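Local coordinates for venom allergen-like (VAL) 4 protein (Schistosoma mansoni, PDB 4P27) that binds lipid as a member of the SCP/TAPS branch of the CAP superfamily, although it lacks the prototypical CAP sequence motifs, at residues 87-90 / 91-95; 112-115 / 116-119. All coordinates share one frame; numbering follows the deposited sequence.

Interaction 1. Residues 87-90 / 91-95; sequences AMKD and WLEEY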
ATOM      1  N   ALA A  87      -4.176  11.124  -0.284  1.00 36.03           N
ATOM      2  CA  ALA A  87      -4.244   9.799   0.320  1.00 31.35           C
ATOM      3  C   ALA A  87      -2.858   9.076   0.182  1.00 30.03           C
ATOM      4  O   ALA A  87      -2.300   8.609   1.196  1.00 32.92           O
ATOM      5  CB  ALA A  87      -5.339   9.011  -0.332  1.00 29.82           C
ATOM      6  N   MET A  88      -2.262   9.089  -1.022  1.00 29.94           N
ATOM      7  CA  MET A  88      -1.041   8.306  -1.313  1.00 30.92           C
ATOM      8  C   MET A  88       0.064   8.838  -0.440  1.00 35.58           C
ATOM      9  O   MET A  88       0.842   8.073   0.148  1.00 34.52           O
ATOM     10  CB  MET A  88      -0.593   8.378  -2.782  1.00 28.31           C
ATOM     11  CG  MET A  88      -1.490   7.713  -3.832  1.00 31.28           C
ATOM     12  SD  MET A  88      -1.878   6.008  -3.306  1.00 32.94           S
ATOM     13  CE  MET A  88      -3.480   6.053  -2.489  1.00 29.25           C
ATOM     14  N   LYS A  89       0.106  10.163  -0.321  1.00 37.58           N
ATOM     15  CA  LYS A  89       1.153  10.839   0.395  1.00 36.29           C
ATOM     16  C   LYS A  89       0.992  10.625   1.908  1.00 35.61           C
ATOM     17  O   LYS A  89       1.970  10.467   2.634  1.00 30.77           O
ATOM     18  CB  LYS A  89       1.057  12.334   0.115  1.00 39.57           C
ATOM     19  CG  LYS A  89       2.390  13.013   0.323  1.00 58.92           C
ATOM     20  CD  LYS A  89       2.289  14.443   0.865  1.00 65.67           C
ATOM     21  CE  LYS A  89       3.674  15.089   0.724  1.00 69.67           C
ATOM     22  NZ  LYS A  89       3.679  16.577   0.692  1.00 83.52           N
ATOM     23  N   ASP A  90      -0.244  10.657   2.383  1.00 29.29           N
ATOM     24  CA  ASP A  90      -0.492  10.277   3.750  1.00 36.23           C
ATOM     25  C   ASP A  90       0.002   8.831   4.095  1.00 39.76           C
ATOM     26  O   ASP A  90       0.644   8.582   5.145  1.00 35.91           O
ATOM     27  CB  ASP A  90      -1.972  10.383   4.021  1.00 36.72           C
ATOM     28  CG  ASP A  90      -2.322   9.997   5.422  1.00 47.36           C
ATOM     29  OD1 ASP A  90      -1.772  10.605   6.333  1.00 58.13           O
ATOM     30  OD2 ASP A  90      -3.149   9.095   5.651  1.00 54.85           O
ATOM     31  N   TRP A  91      -0.320   7.867   3.237  1.00 34.90           N
ATOM     32  CA  TRP A  91       0.161   6.506   3.482  1.00 32.00           C
ATOM     33  C   TRP A  91       1.697   6.496   3.498  1.00 29.34           C
ATOM     34  O   TRP A  91       2.335   5.917   4.396  1.00 27.23           O
ATOM     35  CB  TRP A  91      -0.325   5.563   2.359  1.00 29.15           C
ATOM     36  CG  TRP A  91      -1.766   5.265   2.378  1.00 21.97           C
ATOM     37  CD1 TRP A  91      -2.672   5.624   3.306  1.00 25.48           C
ATOM     38  CD2 TRP A  91      -2.468   4.531   1.361  1.00 22.93           C
ATOM     39  NE1 TRP A  91      -3.967   5.162   2.928  1.00 24.52           N
ATOM     40  CE2 TRP A  91      -3.815   4.471   1.730  1.00 23.52           C
ATOM     41  CE3 TRP A  91      -2.049   3.872   0.162  1.00 21.49           C
ATOM     42  CZ2 TRP A  91      -4.768   3.821   0.942  1.00 25.65           C
ATOM     43  CZ3 TRP A  91      -2.999   3.266  -0.586  1.00 23.47           C
ATOM     44  CH2 TRP A  91      -4.334   3.253  -0.222  1.00 23.76           C
ATOM     45  N   LEU A  92       2.313   7.084   2.476  1.00 26.05           N
ATOM     46  CA  LEU A  92       3.786   7.087   2.385  1.00 29.81           C
ATOM     47  C   LEU A  92       4.500   7.664   3.642  1.00 35.19           C
ATOM     48  O   LEU A  92       5.458   7.089   4.169  1.00 32.63           O
ATOM     49  CB  LEU A  92       4.214   7.857   1.083  1.00 30.21           C
ATOM     50  CG  LEU A  92       5.721   8.233   1.027  1.00 31.30           C
ATOM     51  CD1 LEU A  92       6.590   6.986   0.953  1.00 32.01           C
ATOM     52  CD2 LEU A  92       6.011   9.131  -0.192  1.00 32.98           C
ATOM     53  N   GLU A  93       4.024   8.802   4.129  1.00 32.80           N
ATOM     54  CA  GLU A  93       4.801   9.577   5.094  1.00 38.65           C
ATOM     55  C   GLU A  93       4.691   8.962   6.458  1.00 40.62           C
ATOM     56  O   GLU A  93       5.339   9.429   7.376  1.00 34.05           O
ATOM     57  CB  GLU A  93       4.283  10.994   5.202  1.00 40.35           C
ATOM     58  CG  GLU A  93       4.020  11.553   3.846  1.00 53.54           C
ATOM     59  CD  GLU A  93       4.818  12.758   3.588  1.00 55.61           C
ATOM     60  OE1 GLU A  93       6.009  12.608   3.330  1.00 64.06           O
ATOM     61  OE2 GLU A  93       4.230  13.833   3.667  1.00 60.67           O
ATOM     62  N   GLU A  94       3.901   7.911   6.585  1.00 33.66           N
ATOM     63  CA  GLU A  94       4.030   7.090   7.741  1.00 32.24           C
ATOM     64  C   GLU A  94       5.409   6.530   7.905  1.00 34.21           C
ATOM     65  O   GLU A  94       5.689   5.988   8.972  1.00 36.14           O
ATOM     66  CB  GLU A  94       3.069   5.911   7.675  1.00 29.42           C
ATOM     67  CG  GLU A  94       1.627   6.322   7.700  1.00 31.84           C
ATOM     68  CD  GLU A  94       0.742   5.101   7.742  1.00 35.48           C
ATOM     69  OE1 GLU A  94       1.237   3.932   7.689  1.00 31.07           O
ATOM     70  OE2 GLU A  94      -0.453   5.308   7.809  1.00 36.69           O
ATOM     71  N   TYR A  95       6.279   6.629   6.886  1.00 32.90           N
ATOM     72  CA  TYR A  95       7.662   6.238   7.095  1.00 32.34           C
ATOM     73  C   TYR A  95       8.357   7.042   8.230  1.00 37.79           C
ATOM     74  O   TYR A  95       9.333   6.562   8.797  1.00 34.76           O
ATOM     75  CB  TYR A  95       8.486   6.356   5.783  1.00 32.47           C
ATOM     76  CG  TYR A  95       8.883   7.763   5.374  1.00 37.27           C
ATOM     77  CD1 TYR A  95       9.885   8.467   6.063  1.00 38.09           C
ATOM     78  CD2 TYR A  95       8.291   8.369   4.261  1.00 38.89           C
ATOM     79  CE1 TYR A  95      10.278   9.737   5.647  1.00 38.86           C
ATOM     80  CE2 TYR A  95       8.637   9.643   3.865  1.00 43.45           C
ATOM     81  CZ  TYR A  95       9.645  10.315   4.546  1.00 45.33           C
ATOM     82  OH  TYR A  95      10.000  11.575   4.105  1.00 47.58           O
TER
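M88 and W91 form a Met-aromatic contact one helical turn apart on helix 84-93. The methyl group does most of the touching. M88 CE lies 3.8 Å from the centroid of the W91 six-membered ring, over the face and 25° off the ring normal. Its closest ring atom is W91 CZ3, 3.4 Å from M88 CE. The sulfur approaches more obliquely, with M88 SD 4.7 Å from the same centroid. A bend at chi2 of M88 (-50°) and a second at chi3 fold the chain back, so that CE reaches the indole while the two side chains run alongside each other. The carbonyl oxygen of A87 sits over the same face of the indole, 3.6 Å from W91 CG. This oxygen also takes the helical bond from W91 N, 2.9 Å from A87 O and nearly straight at 166°. The next bond, L92 N to M88 O, is also 2.9 Å. W91 NE1 is satisfied by L78 O of strand 75-81, which helps to fix the rotation of the ring. On the more open side, K89 NZ and E93 OE2 are 4.1 Å apart, opposite charges too far for a salt bridge. A87 and W91 rest on strands 75-81 and 133-141, while M88 meets I11, F14 and H15 of helix 6-22. This is the helix-on-sheet packing of the CAP alpha-beta-alpha sandwich.

Interaction 2. Residues 112-115 / 116-119; sequences YKQM and VWNT. With NAG (2-acetamido-2-deoxy-beta-D-glucopyranose), chain B.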
ATOM      1  N   TYR A 112       2.355   2.510   5.078  1.00 26.13           N
ATOM      2  CA  TYR A 112       3.730   2.535   4.561  1.00 21.52           C
ATOM      3  C   TYR A 112       4.372   1.143   4.433  1.00 23.72           C
ATOM      4  O   TYR A 112       4.908   0.747   3.360  1.00 24.82           O
ATOM      5  CB  TYR A 112       4.604   3.478   5.446  1.00 23.33           C
ATOM      6  CG  TYR A 112       6.065   3.306   5.084  1.00 22.91           C
ATOM      7  CD1 TYR A 112       6.552   3.767   3.877  1.00 25.46           C
ATOM      8  CD2 TYR A 112       6.926   2.557   5.915  1.00 25.56           C
ATOM      9  CE1 TYR A 112       7.896   3.555   3.521  1.00 26.82           C
ATOM     10  CE2 TYR A 112       8.269   2.361   5.581  1.00 28.02           C
ATOM     11  CZ  TYR A 112       8.719   2.841   4.363  1.00 28.94           C
ATOM     12  OH  TYR A 112       9.997   2.650   3.961  1.00 30.82           O
ATOM     13  N   LYS A 113       4.303   0.321   5.509  1.00 25.20           N
ATOM     14  CA  LYS A 113       4.898  -0.992   5.455  1.00 24.93           C
ATOM     15  C   LYS A 113       4.325  -1.899   4.355  1.00 24.67           C
ATOM     16  O   LYS A 113       5.068  -2.618   3.702  1.00 23.21           O
ATOM     17  CB  LYS A 113       4.827  -1.760   6.825  1.00 24.48           C
ATOM     18  CG  LYS A 113       5.652  -1.140   7.961  1.00 32.90           C
ATOM     19  CD  LYS A 113       5.452  -1.950   9.269  1.00 32.74           C
ATOM     20  CE  LYS A 113       6.229  -3.264   9.221  1.00 32.64           C
ATOM     21  NZ  LYS A 113       6.136  -3.956  10.581  1.00 35.14           N
ATOM     22  N   GLN A 114       3.015  -1.856   4.171  1.00 23.98           N
ATOM     23  CA  GLN A 114       2.386  -2.605   3.123  1.00 24.95           C
ATOM     24  C   GLN A 114       2.861  -2.097   1.739  1.00 26.12           C
ATOM     25  O   GLN A 114       3.035  -2.914   0.828  1.00 23.75           O
ATOM     26  CB  GLN A 114       0.856  -2.468   3.212  1.00 24.28           C
ATOM     27  CG  GLN A 114       0.158  -3.207   2.079  1.00 21.11           C
ATOM     28  CD  GLN A 114       0.401  -4.760   2.166  1.00 23.40           C
ATOM     29  OE1 GLN A 114      -0.317  -5.447   2.886  1.00 22.92           O
ATOM     30  NE2 GLN A 114       1.336  -5.295   1.383  1.00 21.55           N
ATOM     31  N   MET A 115       3.030  -0.766   1.583  1.00 25.03           N
ATOM     32  CA  MET A 115       3.477  -0.246   0.254  1.00 22.88           C
ATOM     33  C   MET A 115       4.876  -0.711  -0.091  1.00 24.16           C
ATOM     34  O   MET A 115       5.151  -0.914  -1.233  1.00 21.68           O
ATOM     35  CB  MET A 115       3.478   1.300   0.211  1.00 22.75           C
ATOM     36  CG  MET A 115       2.023   1.889   0.202  1.00 28.89           C
ATOM     37  SD  MET A 115       2.118   3.717   0.168  1.00 32.89           S
ATOM     38  CE  MET A 115       2.613   3.949  -1.466  1.00 33.86           C
ATOM     39  N   VAL A 116       5.761  -0.910   0.890  1.00 23.99           N
ATOM     40  CA  VAL A 116       7.128  -1.343   0.578  1.00 23.31           C
ATOM     41  C   VAL A 116       7.380  -2.832   0.898  1.00 26.90           C
ATOM     42  O   VAL A 116       8.508  -3.263   0.964  1.00 25.37           O
ATOM     43  CB  VAL A 116       8.215  -0.473   1.261  1.00 23.81           C
ATOM     44  CG1 VAL A 116       8.216   0.973   0.698  1.00 20.07           C
ATOM     45  CG2 VAL A 116       8.132  -0.498   2.806  1.00 19.72           C
ATOM     46  N   TRP A 117       6.301  -3.603   0.942  1.00 25.53           N
ATOM     47  CA  TRP A 117       6.364  -4.992   1.371  1.00 25.07           C
ATOM     48  C   TRP A 117       6.996  -5.775   0.280  1.00 26.48           C
ATOM     49  O   TRP A 117       6.526  -5.794  -0.889  1.00 25.39           O
ATOM     50  CB  TRP A 117       4.969  -5.549   1.765  1.00 22.89           C
ATOM     51  CG  TRP A 117       5.179  -6.830   2.527  1.00 22.85           C
ATOM     52  CD1 TRP A 117       5.105  -8.125   2.032  1.00 23.91           C
ATOM     53  CD2 TRP A 117       5.522  -6.928   3.910  1.00 22.74           C
ATOM     54  NE1 TRP A 117       5.417  -9.046   3.067  1.00 27.56           N
ATOM     55  CE2 TRP A 117       5.673  -8.325   4.220  1.00 28.09           C
ATOM     56  CE3 TRP A 117       5.743  -5.966   4.928  1.00 25.36           C
ATOM     57  CZ2 TRP A 117       6.027  -8.781   5.516  1.00 23.74           C
ATOM     58  CZ3 TRP A 117       6.056  -6.440   6.233  1.00 26.63           C
ATOM     59  CH2 TRP A 117       6.192  -7.831   6.475  1.00 25.40           C
ATOM     60  N   ASN A 118       8.108  -6.412   0.605  1.00 26.72           N
ATOM     61  CA  ASN A 118       8.916  -7.021  -0.490  1.00 30.02           C
ATOM     62  C   ASN A 118       8.281  -8.223  -1.214  1.00 31.44           C
ATOM     63  O   ASN A 118       8.501  -8.386  -2.424  1.00 33.95           O
ATOM     64  CB  ASN A 118      10.323  -7.383   0.012  1.00 30.75           C
ATOM     65  CG  ASN A 118      10.305  -8.588   0.946  1.00 35.61           C
ATOM     66  OD1 ASN A 118       9.287  -8.881   1.640  1.00 35.51           O
ATOM     67  ND2 ASN A 118      11.442  -9.258   1.029  1.00 38.11           N
ATOM     68  N   THR A 119       7.483  -9.059  -0.530  1.00 27.05           N
ATOM     69  CA  THR A 119       6.890 -10.237  -1.260  1.00 26.61           C
ATOM     70  C   THR A 119       5.579  -9.915  -1.973  1.00 34.99           C
ATOM     71  O   THR A 119       5.064 -10.715  -2.744  1.00 31.89           O
ATOM     72  CB  THR A 119       6.524 -11.401  -0.322  1.00 29.81           C
ATOM     73  OG1 THR A 119       5.816 -10.904   0.802  1.00 32.37           O
ATOM     74  CG2 THR A 119       7.857 -12.119   0.257  1.00 28.36           C
TER
HETATM   75  C1  NAG B 201      11.733 -10.444   1.649  1.00 41.26           C
HETATM   76  C2  NAG B 201      12.623 -11.458   0.911  1.00 44.28           C
HETATM   77  C3  NAG B 201      13.040 -12.610   1.772  1.00 52.49           C
HETATM   78  C4  NAG B 201      13.622 -12.058   3.043  1.00 50.72           C
HETATM   79  C5  NAG B 201      12.557 -11.251   3.751  1.00 58.20           C
HETATM   80  C6  NAG B 201      13.082 -10.847   5.102  1.00 52.95           C
HETATM   81  C7  NAG B 201      11.978 -11.394  -1.369  1.00 51.50           C
HETATM   82  C8  NAG B 201      11.181 -11.999  -2.459  1.00 49.45           C
HETATM   83  N2  NAG B 201      11.990 -12.031  -0.235  1.00 43.88           N
HETATM   84  O3  NAG B 201      13.991 -13.396   1.066  1.00 54.55           O
HETATM   85  O4  NAG B 201      14.037 -13.116   3.852  1.00 71.30           O
HETATM   86  O5  NAG B 201      12.207 -10.142   2.945  1.00 50.49           O
HETATM   87  O6  NAG B 201      12.186  -9.995   5.773  1.00 55.42           O
HETATM   88  O7  NAG B 201      12.549 -10.362  -1.552  1.00 56.77           O
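Y112 and V116 meet at the C-terminal end of helix 110-115, where V116 is the first residue to leave the helix. V116 CG2 lies over one face of the Y112 ring in a CH-pi contact, 4.1 Å from the centroid and nearer the rim. It comes closest to Y112 CZ, at 3.7 Å. The second methyl, V116 CG1, is 3.8 Å from Y112 CE1. Y112 has CG anti to its own backbone nitrogen (chi1 169°), which swings the ring toward the helix C-terminus and V116. The backbone bonds weaken here. V116 N gives a bond of 3.1 Å to Y112 O and a weak one to K113 O, and W117 N gives only a weak bond to Q114 O. R19 binds both M115 O and W117 O, so a positive side chain probably offsets the partial negative charge of the helix end. K113 O lies in the plane of the W117 indole, 3.6 Å from W117 CE3. Q114 NE2 rests 3.7 Å from W117 CB, its amide steeply inclined to the indole (62°), while Q114 OE1 accepts from D144 N. Beyond W117, N118 opens an N-X-T sequon and carries the glycan, to which N35 ND2 is hydrogen-bonded. N118 ND2 is joined to NAG C1 at 1.4 Å; this covalent bond makes the sugar a fixed attachment of the loop, not a ligand in a pocket.

How the interactions relate
Interaction 1 comes first along the chain, and the small hairpin of strands 98-99 and 104-105 lies between it and interaction 2. Their centres are 12 Å apart. They touch directly where residues 91-95 meet the first turn of helix 110-115. E94 OE1 lies 3.2 Å from Y112 N, probably a hydrogen bond, and E94 OE2 bonds to N111 ND2. The E94 carboxylate thus probably helps to hold the first turn of helix 110-115. Y112 also packs on W91, L92 and Y95. M88 and M115 both reach F14 and H15 of helix 6-22. The two contacts therefore join three helices of one CAP domain, and the chain then leads out to the glycan.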